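Local coordinates for sugar ABC transporter, periplasmic sugar-binding protein (Caulobacter crescentus, PDB 4IRX), which binds myo-inositol in the periplasm, probably delivering it to an ABC transporter for uptake, at residues F15-L18 with S19-F22; S144-I147 with E148-G152; N173-R176 with D177-L180; T181-Q184 with N185-S189. All coordinates share one frame; numbering follows the deposited sequence. Where two conformers were deposited one is given.

Contact 1 of 4, residues F15-L18 with S19-F22. With INS (1,2,3,4,5,6-hexahydroxy-cyclohexane), chain C.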
loop_
_atom_site.group_PDB
_atom_site.type_symbol
_atom_site.label_atom_id
_atom_site.label_comp_id
_atom_site.label_asym_id
_atom_site.label_seq_id
_atom_site.Cartn_x
_atom_site.Cartn_y
_atom_site.Cartn_z
ATOM N N PHE A 15 -11.958 -1.210 4.989
ATOM C CA PHE A 15 -10.515 -1.409 4.927
ATOM C C PHE A 15 -10.173 -2.878 4.869
ATOM O O PHE A 15 -10.850 -3.681 5.492
ATOM C CB PHE A 15 -9.858 -0.798 6.177
ATOM C CG PHE A 15 -9.746 0.713 6.131
ATOM C CD1 PHE A 15 -8.648 1.310 5.539
ATOM C CD2 PHE A 15 -10.724 1.526 6.687
ATOM C CE1 PHE A 15 -8.529 2.690 5.474
ATOM C CE2 PHE A 15 -10.619 2.913 6.630
ATOM C CZ PHE A 15 -9.514 3.502 6.030
ATOM N N ASN A 16 -9.132 -3.230 4.135
ATOM C CA ASN A 16 -8.707 -4.626 4.087
ATOM C C ASN A 16 -8.226 -5.194 5.418
ATOM O O ASN A 16 -8.548 -6.339 5.737
ATOM C CB ASN A 16 -7.647 -4.838 3.005
ATOM C CG ASN A 16 -6.471 -3.908 3.152
ATOM O OD1 ASN A 16 -6.622 -2.697 3.034
ATOM N ND2 ASN A 16 -5.282 -4.465 3.380
ATOM N N ASP A 17 -7.451 -4.425 6.178
ATOM C CA ASP A 17 -6.866 -4.901 7.428
ATOM C C ASP A 17 -6.364 -3.704 8.223
ATOM O O ASP A 17 -5.305 -3.148 7.916
ATOM C CB ASP A 17 -5.696 -5.850 7.133
ATOM C CG ASP A 17 -5.139 -6.507 8.394
ATOM O OD1 ASP A 17 -5.551 -6.113 9.509
ATOM O OD2 ASP A 17 -4.287 -7.412 8.278
ATOM N N LEU A 18 -7.118 -3.317 9.256
ATOM C CA LEU A 18 -6.754 -2.168 10.089
ATOM C C LEU A 18 -5.732 -2.496 11.172
ATOM O O LEU A 18 -5.448 -1.683 12.032
ATOM C CB LEU A 18 -7.986 -1.440 10.647
ATOM C CG LEU A 18 -8.589 -0.422 9.673
ATOM C CD1 LEU A 18 -9.991 -0.007 10.111
ATOM C CD2 LEU A 18 -7.691 0.812 9.627
ATOM N N SER A 19 -5.138 -3.681 11.100
ATOM C CA SER A 19 -3.953 -3.942 11.907
ATOM C C SER A 19 -2.659 -3.455 11.219
ATOM O O SER A 19 -1.586 -3.475 11.836
ATOM C CB SER A 19 -3.851 -5.418 12.265
ATOM O OG SER A 19 -3.495 -6.180 11.140
ATOM N N GLN A 20 -2.760 -2.996 9.963
ATOM C CA GLN A 20 -1.579 -2.475 9.263
ATOM C C GLN A 20 -1.376 -1.015 9.608
ATOM O O GLN A 20 -2.296 -0.208 9.472
ATOM C CB GLN A 20 -1.740 -2.580 7.744
ATOM C CG GLN A 20 -1.814 -3.993 7.206
ATOM C CD GLN A 20 -1.683 -4.055 5.713
ATOM O OE1 GLN A 20 -1.210 -3.115 5.088
ATOM N NE2 GLN A 20 -2.142 -5.144 5.123
ATOM N N PRO A 21 -0.157 -0.642 10.029
ATOM C CA PRO A 21 0.143 0.744 10.419
ATOM C C PRO A 21 -0.162 1.759 9.338
ATOM O O PRO A 21 -0.624 2.848 9.659
ATOM C CB PRO A 21 1.653 0.730 10.676
ATOM C CG PRO A 21 2.023 -0.692 10.837
ATOM C CD PRO A 21 0.991 -1.553 10.223
ATOM N N PHE A 22 0.097 1.411 8.081
ATOM C CA PHE A 22 -0.196 2.323 6.981
ATOM C C PHE A 22 -1.658 2.695 6.984
ATOM O O PHE A 22 -2.008 3.855 6.791
ATOM C CB PHE A 22 0.160 1.629 5.677
ATOM C CG PHE A 22 -0.199 2.398 4.441
ATOM C CD1 PHE A 22 0.644 3.381 3.962
ATOM C CD2 PHE A 22 -1.334 2.072 3.715
ATOM C CE1 PHE A 22 0.335 4.083 2.794
ATOM C CE2 PHE A 22 -1.643 2.756 2.523
ATOM C CZ PHE A 22 -0.791 3.752 2.064
HETATM C C1 INS C . -0.248 -0.091 0.839
HETATM C C2 INS C . 0.868 0.079 1.815
HETATM C C3 INS C . 0.702 -0.934 2.919
HETATM C C4 INS C . 0.757 -2.320 2.361
HETATM C C5 INS C . -0.368 -2.537 1.420
HETATM C C6 INS C . -0.345 -1.510 0.312
HETATM O O1 INS C . -0.108 0.818 -0.223
HETATM O O2 INS C . 2.091 -0.072 1.161
HETATM O O3 INS C . 1.682 -0.753 3.912
HETATM O O4 INS C . 0.738 -3.265 3.383
HETATM O O5 INS C . -0.302 -3.832 0.916
HETATM O O6 INS C . -1.387 -1.715 -0.607
HETATM O O HOH W 1 -3.014 -7.706 5.890
#
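Asp17 and Ser19 meet through one carboxylate oxygen. OD1 of Asp17 takes the Ser19 hydroxyl, OG to OD1 2.6 Å, and the Ser19 backbone N at 2.9 Å, both from the same face of the carboxylate; the hydroxyl comes in on the syn side, tilted from the plane, while the N-H lies further above it. The first torsion of Asp17, with CG opposite the backbone N (chi1 -174°), turns the carboxylate toward Ser19, which answers by holding OG between its N and carbonyl carbon (chi1 72°). The type I beta turn from Asp17 to Gln20 is closed by Gln20 N to Asp17 O at 3.3 Å.

The other carboxylate oxygen, OD2, forms a salt bridge with Lys175 NZ. A water lies 2.7 Å from Asp17 OD2 and accepts from Gln20 NE2 (2.8 Å). That NE2 bond, with another from NE2 to Asp140, fixes which way the amide faces, so the extended Gln20 chain presents OE1 to the inositol, whose O4 donates to it at 2.6 Å. Two residues on, C2 of the inositol sits 3.5 Å above the centre of the Phe22 ring, a CH-pi contact of the cyclitol with the ring face. An alanine in place of Asp17 would probably leave the Ser19 hydroxyl and N-H without their acceptor, strip Lys175 of its salt-bridge mate and let the Gln20 amide turn more easily.

The turn leads from strand 10-15 into helix 21-37, with Gln20 as N-cap. Leu18 packs on Val43 of the neighbouring strand 40-45 and on Arg27 of the helix, and its backbone N is bonded to Asp45.

Contact 2 of 4, residues S144-I147 with E148-G152. With INS (1,2,3,4,5,6-hexahydroxy-cyclohexane), chain C.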
loop_
_atom_site.group_PDB
_atom_site.type_symbol
_atom_site.label_atom_id
_atom_site.label_comp_id
_atom_site.label_asym_id
_atom_site.label_seq_id
_atom_site.Cartn_x
_atom_site.Cartn_y
_atom_site.Cartn_z
ATOM N N SER A 144 -3.654 -5.355 -5.958
ATOM C CA SER A 144 -3.068 -4.713 -7.144
ATOM C C SER A 144 -1.787 -3.948 -6.811
ATOM O O SER A 144 -0.879 -3.843 -7.633
ATOM C CB SER A 144 -4.060 -3.764 -7.824
ATOM O OG SER A 144 -4.234 -2.588 -7.045
ATOM N N SER A 145 -1.692 -3.428 -5.589
ATOM C CA SER A 145 -0.515 -2.651 -5.233
ATOM C C SER A 145 0.735 -3.526 -5.202
ATOM O O SER A 145 1.812 -3.088 -5.621
ATOM C CB SER A 145 -0.718 -1.917 -3.918
ATOM O OG SER A 145 -0.954 -2.849 -2.881
ATOM N N SER A 146 0.600 -4.756 -4.716
ATOM C CA SER A 146 1.714 -5.698 -4.722
ATOM C C SER A 146 2.060 -6.094 -6.149
ATOM O O SER A 146 3.216 -6.033 -6.566
ATOM C CB SER A 146 1.357 -6.926 -3.907
ATOM O OG SER A 146 2.462 -7.810 -3.852
ATOM N N ILE A 147 1.058 -6.512 -6.901
ATOM C CA ILE A 147 1.272 -6.922 -8.281
ATOM C C ILE A 147 1.957 -5.836 -9.102
ATOM O O ILE A 147 2.927 -6.107 -9.820
ATOM C CB ILE A 147 -0.071 -7.337 -8.914
ATOM C CG1 ILE A 147 -0.632 -8.546 -8.160
ATOM C CG2 ILE A 147 0.099 -7.600 -10.395
ATOM C CD1 ILE A 147 -2.086 -8.846 -8.461
ATOM N N GLU A 148 1.496 -4.601 -8.959
ATOM C CA GLU A 148 2.062 -3.498 -9.733
ATOM C C GLU A 148 3.437 -3.034 -9.235
ATOM O O GLU A 148 4.326 -2.713 -10.033
ATOM C CB GLU A 148 1.081 -2.326 -9.748
ATOM C CG GLU A 148 -0.158 -2.627 -10.570
ATOM C CD GLU A 148 -1.238 -1.595 -10.376
ATOM O OE1 GLU A 148 -0.981 -0.605 -9.664
ATOM O OE2 GLU A 148 -2.344 -1.790 -10.919
ATOM N N ARG A 149 3.631 -3.005 -7.922
ATOM C CA ARG A 149 4.949 -2.684 -7.380
ATOM C C ARG A 149 5.986 -3.676 -7.839
ATOM O O ARG A 149 7.088 -3.280 -8.218
ATOM C CB ARG A 149 4.960 -2.665 -5.849
ATOM C CG ARG A 149 4.824 -1.298 -5.280
ATOM C CD ARG A 149 4.582 -1.311 -3.776
ATOM N NE ARG A 149 3.470 -0.412 -3.525
ATOM C CZ ARG A 149 2.829 -0.289 -2.373
ATOM N NH1 ARG A 149 3.218 -1.018 -1.327
ATOM N NH2 ARG A 149 1.794 0.531 -2.279
ATOM N N VAL A 150 5.656 -4.961 -7.766
ATOM C CA VAL A 150 6.533 -6.022 -8.209
ATOM C C VAL A 150 6.867 -5.842 -9.697
ATOM O O VAL A 150 8.004 -5.981 -10.114
ATOM C CB VAL A 150 5.864 -7.395 -7.937
ATOM C CG1 VAL A 150 6.449 -8.440 -8.783
ATOM C CG2 VAL A 150 6.017 -7.760 -6.475
ATOM N N LYS A 151 5.833 -5.524 -10.494
ATOM C CA LYS A 151 6.058 -5.340 -11.947
ATOM C C LYS A 151 7.061 -4.207 -12.198
ATOM O O LYS A 151 7.952 -4.332 -13.010
ATOM C CB LYS A 151 4.753 -5.092 -12.731
ATOM C CG LYS A 151 5.046 -4.603 -14.152
ATOM C CD LYS A 151 3.878 -4.572 -15.087
ATOM C CE LYS A 151 4.403 -4.369 -16.506
ATOM N NZ LYS A 151 4.980 -3.004 -16.720
ATOM N N GLY A 152 6.931 -3.097 -11.473
ATOM C CA GLY A 152 7.831 -1.966 -11.644
ATOM C C GLY A 152 9.273 -2.321 -11.259
ATOM O O GLY A 152 10.233 -1.932 -11.933
HETATM C C1 INS C . -0.248 -0.091 0.839
HETATM C C2 INS C . 0.868 0.079 1.815
HETATM C C3 INS C . 0.702 -0.934 2.919
HETATM C C4 INS C . 0.757 -2.320 2.361
HETATM C C5 INS C . -0.368 -2.537 1.420
HETATM C C6 INS C . -0.345 -1.510 0.312
HETATM O O1 INS C . -0.108 0.818 -0.223
HETATM O O2 INS C . 2.091 -0.072 1.161
HETATM O O3 INS C . 1.682 -0.753 3.912
HETATM O O4 INS C . 0.738 -3.265 3.383
HETATM O O5 INS C . -0.302 -3.832 0.916
HETATM O O6 INS C . -1.387 -1.715 -0.607
HETATM O O HOH W 2 -2.382 -0.492 -7.422
#
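Arg149 lays one face of its guanidinium over Ser145 CB, the carbon 3.8 Å above the plane and offset toward the rim, one helical turn back. Its chain climbs past the Ser145 carbonyl and bends at chi3 (-132°), which brings the two terminal nitrogens to the inositol: NH1 donates to O2 at 2.9 Å and NH2 to O1 at 2.8 Å, with O1 in the guanidinium plane at its edge. Both bonds are fairly straight, near 160°. NE is held by Asn113 and the cation also packs on Phe228, so the group has little freedom to rotate. A leucine here would probably leave inositol O1 and O2 without these two donors and Asn113 OD1 without its mate.

With its hydroxyl between the backbone N and carbonyl carbon (chi1 61°), Ser145 OG lies 2.6 Å from inositol O6; Ser143 is a further partner of this hydroxyl. On another side of the helix Glu148 folds back along the Ser144 carbonyl, its CG 3.3 Å from Ser144 O. A water bridges the pair, donating to Glu148 OE1 at 2.6 Å and lying 2.8 Å from Ser144 OG, which also bonds to Asn98 N. Backbone bonds such as Val150 N to Ser146 O, 2.9 Å, keep the spacing regular.

This is the first part of helix 144-160 in the beta-alpha-beta unit of strands 132-138 and 164-171, and its N-terminal turns line the ligand cleft, as in other periplasmic sugar-binding proteins.

Contact 3 of 4, residues N173-R176 with D177-L180. With INS (1,2,3,4,5,6-hexahydroxy-cyclohexane), chain C.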
loop_
_atom_site.group_PDB
_atom_site.type_symbol
_atom_site.label_atom_id
_atom_site.label_comp_id
_atom_site.label_asym_id
_atom_site.label_seq_id
_atom_site.Cartn_x
_atom_site.Cartn_y
_atom_site.Cartn_z
ATOM N N ASN A 173 3.552 -10.846 3.413
ATOM C CA ASN A 173 2.128 -10.631 3.684
ATOM C C ASN A 173 1.834 -9.340 4.461
ATOM O O ASN A 173 0.883 -9.251 5.225
ATOM C CB ASN A 173 1.550 -11.874 4.399
ATOM C CG ASN A 173 1.601 -13.096 3.519
ATOM O OD1 ASN A 173 0.992 -13.122 2.456
ATOM N ND2 ASN A 173 2.361 -14.106 3.937
ATOM N N SER A 174 2.693 -8.337 4.260
ATOM C CA SER A 174 2.554 -7.043 4.944
ATOM C C SER A 174 2.559 -7.186 6.471
ATOM O O SER A 174 1.786 -6.531 7.196
ATOM C CB SER A 174 1.270 -6.323 4.474
ATOM O OG SER A 174 1.371 -5.950 3.098
ATOM N N LYS A 175 3.400 -8.081 6.963
ATOM C CA LYS A 175 3.538 -8.271 8.398
ATOM C C LYS A 175 4.990 -8.189 8.825
ATOM O O LYS A 175 5.856 -8.859 8.257
ATOM C CB LYS A 175 2.932 -9.610 8.817
ATOM C CG LYS A 175 1.434 -9.742 8.532
ATOM C CD LYS A 175 0.603 -8.917 9.505
ATOM C CE LYS A 175 -0.696 -8.423 8.870
ATOM N NZ LYS A 175 -1.485 -7.588 9.824
ATOM N N ARG A 176 5.267 -7.365 9.822
ATOM C CA ARG A 176 6.623 -7.170 10.300
ATOM C C ARG A 176 7.222 -8.461 10.864
ATOM O O ARG A 176 8.418 -8.747 10.637
ATOM C CB ARG A 176 6.688 -6.047 11.340
ATOM C CG ARG A 176 8.112 -5.703 11.710
ATOM C CD ARG A 176 8.199 -4.530 12.648
ATOM N NE ARG A 176 7.582 -3.348 12.072
ATOM C CZ ARG A 176 7.746 -2.114 12.553
ATOM N NH1 ARG A 176 8.527 -1.916 13.616
ATOM N NH2 ARG A 176 7.126 -1.086 11.964
ATOM N N ASP A 177 6.397 -9.243 11.574
ATOM C CA ASP A 177 6.879 -10.497 12.178
ATOM C C ASP A 177 7.283 -11.518 11.115
ATOM O O ASP A 177 8.326 -12.192 11.252
ATOM C CB ASP A 177 5.862 -11.083 13.196
ATOM C CG ASP A 177 4.530 -11.452 12.563
ATOM O OD1 ASP A 177 3.976 -10.624 11.828
ATOM O OD2 ASP A 177 4.029 -12.577 12.802
ATOM N N GLN A 178 6.507 -11.638 10.045
ATOM C CA GLN A 178 6.882 -12.506 8.931
ATOM C C GLN A 178 8.100 -11.962 8.199
ATOM O O GLN A 178 8.976 -12.716 7.779
ATOM C CB GLN A 178 5.731 -12.746 7.957
ATOM C CG GLN A 178 4.563 -13.490 8.599
ATOM C CD GLN A 178 3.427 -13.726 7.619
ATOM O OE1 GLN A 178 3.648 -14.083 6.475
ATOM N NE2 GLN A 178 2.211 -13.517 8.074
ATOM N N ALA A 179 8.145 -10.654 8.028
ATOM C CA ALA A 179 9.304 -10.058 7.402
ATOM C C ALA A 179 10.605 -10.422 8.119
ATOM O O ALA A 179 11.619 -10.707 7.469
ATOM C CB ALA A 179 9.141 -8.540 7.311
ATOM N N LEU A 180 10.580 -10.463 9.446
ATOM C CA LEU A 180 11.801 -10.801 10.181
ATOM C C LEU A 180 12.254 -12.233 9.859
ATOM O O LEU A 180 13.388 -12.475 9.438
ATOM C CB LEU A 180 11.595 -10.616 11.700
ATOM C CG LEU A 180 12.737 -11.102 12.600
ATOM C CD1 LEU A 180 13.988 -10.376 12.282
ATOM C CD2 LEU A 180 12.372 -10.850 14.073
HETATM C C1 INS C . -0.248 -0.091 0.839
HETATM C C2 INS C . 0.868 0.079 1.815
HETATM C C3 INS C . 0.702 -0.934 2.919
HETATM C C4 INS C . 0.757 -2.320 2.361
HETATM C C5 INS C . -0.368 -2.537 1.420
HETATM C C6 INS C . -0.345 -1.510 0.312
HETATM O O1 INS C . -0.108 0.818 -0.223
HETATM O O2 INS C . 2.091 -0.072 1.161
HETATM O O3 INS C . 1.682 -0.753 3.912
HETATM O O4 INS C . 0.738 -3.265 3.383
HETATM O O5 INS C . -0.302 -3.832 0.916
HETATM O O6 INS C . -1.387 -1.715 -0.607
#
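The N-terminal end of helix 176-189, together with the loop that leads into it from strand 164-171, holds this contact, and Asn173 and Gln178 tie loop to helix with a pair of amides. Asn173 ND2 donates to Gln178 OE1 at 2.8 Å, almost straight at 174°. The donor lies in the carbonyl plane of Gln178, on a lone pair, and the acceptor lies in the amide plane of Asn173, although the two amides are turned 57° against each other. Gln178 gets there by an extended chain whose CG lies opposite its carbonyl carbon (chi1 -64°), pointing the amide back toward the loop; its NE2 then rests 3.9 Å from Lys175 CG.

Lys175 is the N-cap residue. Its carbonyl starts the helical bonding, with Ala179 N at 2.9 Å from Lys175 O, and Leu180 N follows on Arg176 O at 3.0 Å. Asp177 OD1 comes 3.3 Å from Lys175 CB; beyond CB the lysine chain bends at chi2, and its ammonium makes a salt bridge with Asp17 in the other lobe. In this two-lobed periplasmic binding protein fold the salt bridge links the two lobes, consistent with a closed, ligand-bound form.

Between Asn173 and Lys175, Ser174 points its hydroxyl at the ligand, OG 2.8 Å from inositol O4, with a weak, longer approach to O5 at 3.5 Å; Asp140 N also bonds to this hydroxyl. Arg176, which touches Met207 of helix 203-215, splits its guanidinium between Asp204 through NE and Glu233 through NH2.

Contact 4 of 4, residues T181-Q184 with N185-S189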
loop_
_atom_site.group_PDB
_atom_site.type_symbol
_atom_site.label_atom_id
_atom_site.label_comp_id
_atom_site.label_asym_id
_atom_site.label_seq_id
_atom_site.Cartn_x
_atom_site.Cartn_y
_atom_site.Cartn_z
ATOM N N THR A 181 11.351 -13.190 10.001
ATOM C CA THR A 181 11.750 -14.578 9.838
ATOM C C THR A 181 11.990 -14.930 8.376
ATOM O O THR A 181 12.933 -15.666 8.047
ATOM C CB THR A 181 10.729 -15.524 10.461
ATOM O OG1 THR A 181 9.445 -15.252 9.919
ATOM C CG2 THR A 181 10.649 -15.312 11.985
ATOM N N VAL A 182 11.158 -14.393 7.480
ATOM C CA VAL A 182 11.363 -14.638 6.053
ATOM C C VAL A 182 12.736 -14.100 5.627
ATOM O O VAL A 182 13.491 -14.773 4.930
ATOM C CB VAL A 182 10.242 -13.991 5.205
ATOM C CG1 VAL A 182 10.634 -13.936 3.720
ATOM C CG2 VAL A 182 8.948 -14.755 5.400
ATOM N N THR A 183 13.072 -12.888 6.056
ATOM C CA THR A 183 14.364 -12.291 5.726
ATOM C C THR A 183 15.530 -13.057 6.358
ATOM O O THR A 183 16.534 -13.322 5.701
ATOM C CB THR A 183 14.412 -10.783 6.079
ATOM O OG1 THR A 183 13.337 -10.121 5.396
ATOM C CG2 THR A 183 15.734 -10.151 5.624
ATOM N N GLN A 184 15.349 -13.482 7.609
ATOM C CA GLN A 184 16.389 -14.281 8.254
ATOM C C GLN A 184 16.712 -15.539 7.474
ATOM O O GLN A 184 17.884 -15.858 7.244
ATOM C CB GLN A 184 15.985 -14.659 9.678
ATOM C CG GLN A 184 16.095 -13.481 10.645
ATOM C CD GLN A 184 15.802 -13.879 12.069
ATOM O OE1 GLN A 184 14.729 -14.438 12.356
ATOM N NE2 GLN A 184 16.750 -13.614 12.971
ATOM N N ASN A 185 15.673 -16.245 7.029
ATOM C CA ASN A 185 15.874 -17.494 6.331
ATOM C C ASN A 185 16.544 -17.257 4.968
ATOM O O ASN A 185 17.402 -18.044 4.545
ATOM C CB ASN A 185 14.548 -18.222 6.203
ATOM C CG ASN A 185 14.144 -18.906 7.483
ATOM O OD1 ASN A 185 14.972 -19.104 8.376
ATOM N ND2 ASN A 185 12.865 -19.256 7.596
ATOM N N ILE A 186 16.173 -16.161 4.301
ATOM C CA ILE A 186 16.808 -15.804 3.043
ATOM C C ILE A 186 18.280 -15.500 3.277
ATOM O O ILE A 186 19.151 -15.985 2.531
ATOM C CB ILE A 186 16.107 -14.610 2.395
ATOM C CG1 ILE A 186 14.706 -15.030 1.934
ATOM C CG2 ILE A 186 16.955 -14.082 1.238
ATOM C CD1 ILE A 186 13.859 -13.847 1.449
ATOM N N LEU A 187 18.571 -14.737 4.329
ATOM C CA LEU A 187 19.980 -14.423 4.638
ATOM C C LEU A 187 20.780 -15.681 4.931
ATOM O O LEU A 187 21.905 -15.816 4.473
ATOM C CB LEU A 187 20.086 -13.400 5.775
ATOM C CG LEU A 187 19.505 -12.024 5.451
ATOM C CD1 LEU A 187 19.508 -11.195 6.728
ATOM C CD2 LEU A 187 20.357 -11.330 4.366
ATOM N N THR A 188 20.189 -16.610 5.676
ATOM C CA THR A 188 20.862 -17.860 5.988
ATOM C C THR A 188 21.156 -18.653 4.723
ATOM O O THR A 188 22.238 -19.231 4.576
ATOM C CB THR A 188 19.988 -18.672 6.947
ATOM O OG1 THR A 188 19.931 -17.972 8.179
ATOM C CG2 THR A 188 20.568 -20.099 7.163
ATOM N N SER A 189 20.209 -18.666 3.789
ATOM C CA SER A 189 20.386 -19.392 2.519
ATOM C C SER A 189 21.491 -18.824 1.646
ATOM O O SER A 189 21.995 -19.522 0.772
ATOM C CB SER A 189 19.066 -19.452 1.755
ATOM O OG SER A 189 18.791 -18.245 1.041
#
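Thr188 comes back on the Gln184 carbonyl twice, in the last turns of helix 176-189, which packs against the four-stranded parallel sheet of its lobe. Gln184 O accepts the backbone N of Thr188 at 2.9 Å, and the threonine hydroxyl, OG1, lies at 3.1 Å from the same oxygen. That second approach follows from OG1 standing opposite its own carbonyl carbon (chi1 -67°), which folds it back along the helix.

The other carbonyls of residues 181-183 are used in the ordinary alpha-helical way. Thr181 O takes Asn185 N, Val182 O takes Ile186 N at 3.1 Å, and Thr183 O takes Leu187 N at 2.8 Å, the last nearly head-on to the carbonyl. The side-chain hydroxyls look back too: Thr183 OG1 bonds to Ala179 O, and Thr181 OG1 makes a weak bond to Gln178 O. The side chain of Asn185 stays beside the carbonyl that its backbone N bonds to, Asn185 CG 3.5 Å from Thr181 O.

Val182 and Ile186 form an apolar pair, side by side with CG1 to CD1 3.9 Å, and face strands 132-138 and 164-171, where Ile137, Val135 and Gln170 meet them. Thr183 and Leu187 also lie side by side and point the same way, Thr183 CG2 4.1 Å from Leu187 CD1; the Thr183 side chain touches Ala209 and Ala212 of helix 203-215, and the leucine packs on Pro195 and Leu218. Toward the C-terminal end, Ser189 OG turns back on the chain and donates to Ile186 O at 2.7 Å.

Contacts 1, 2 and 3 surround one inositol from different elements, while contact 4 is remote from it. Contact 1 is buried and brings an amide and an aromatic face from one lobe; contact 2, partly buried, brings a cation and a hydroxyl from the other; contact 3 lies nearer the surface and adds a serine. Contacts 1 and 3 touch directly across the cleft through Asp17 and Lys175, with centres about 13 Å apart, whereas contact 2 touches neither. Contacts 3 and 4 share helix 176-189 and its backbone bonding: an amide–amide bond and salt bridges at its start give way, in the partly buried contact 4, to the Val182–Ile186 pair against the sheet.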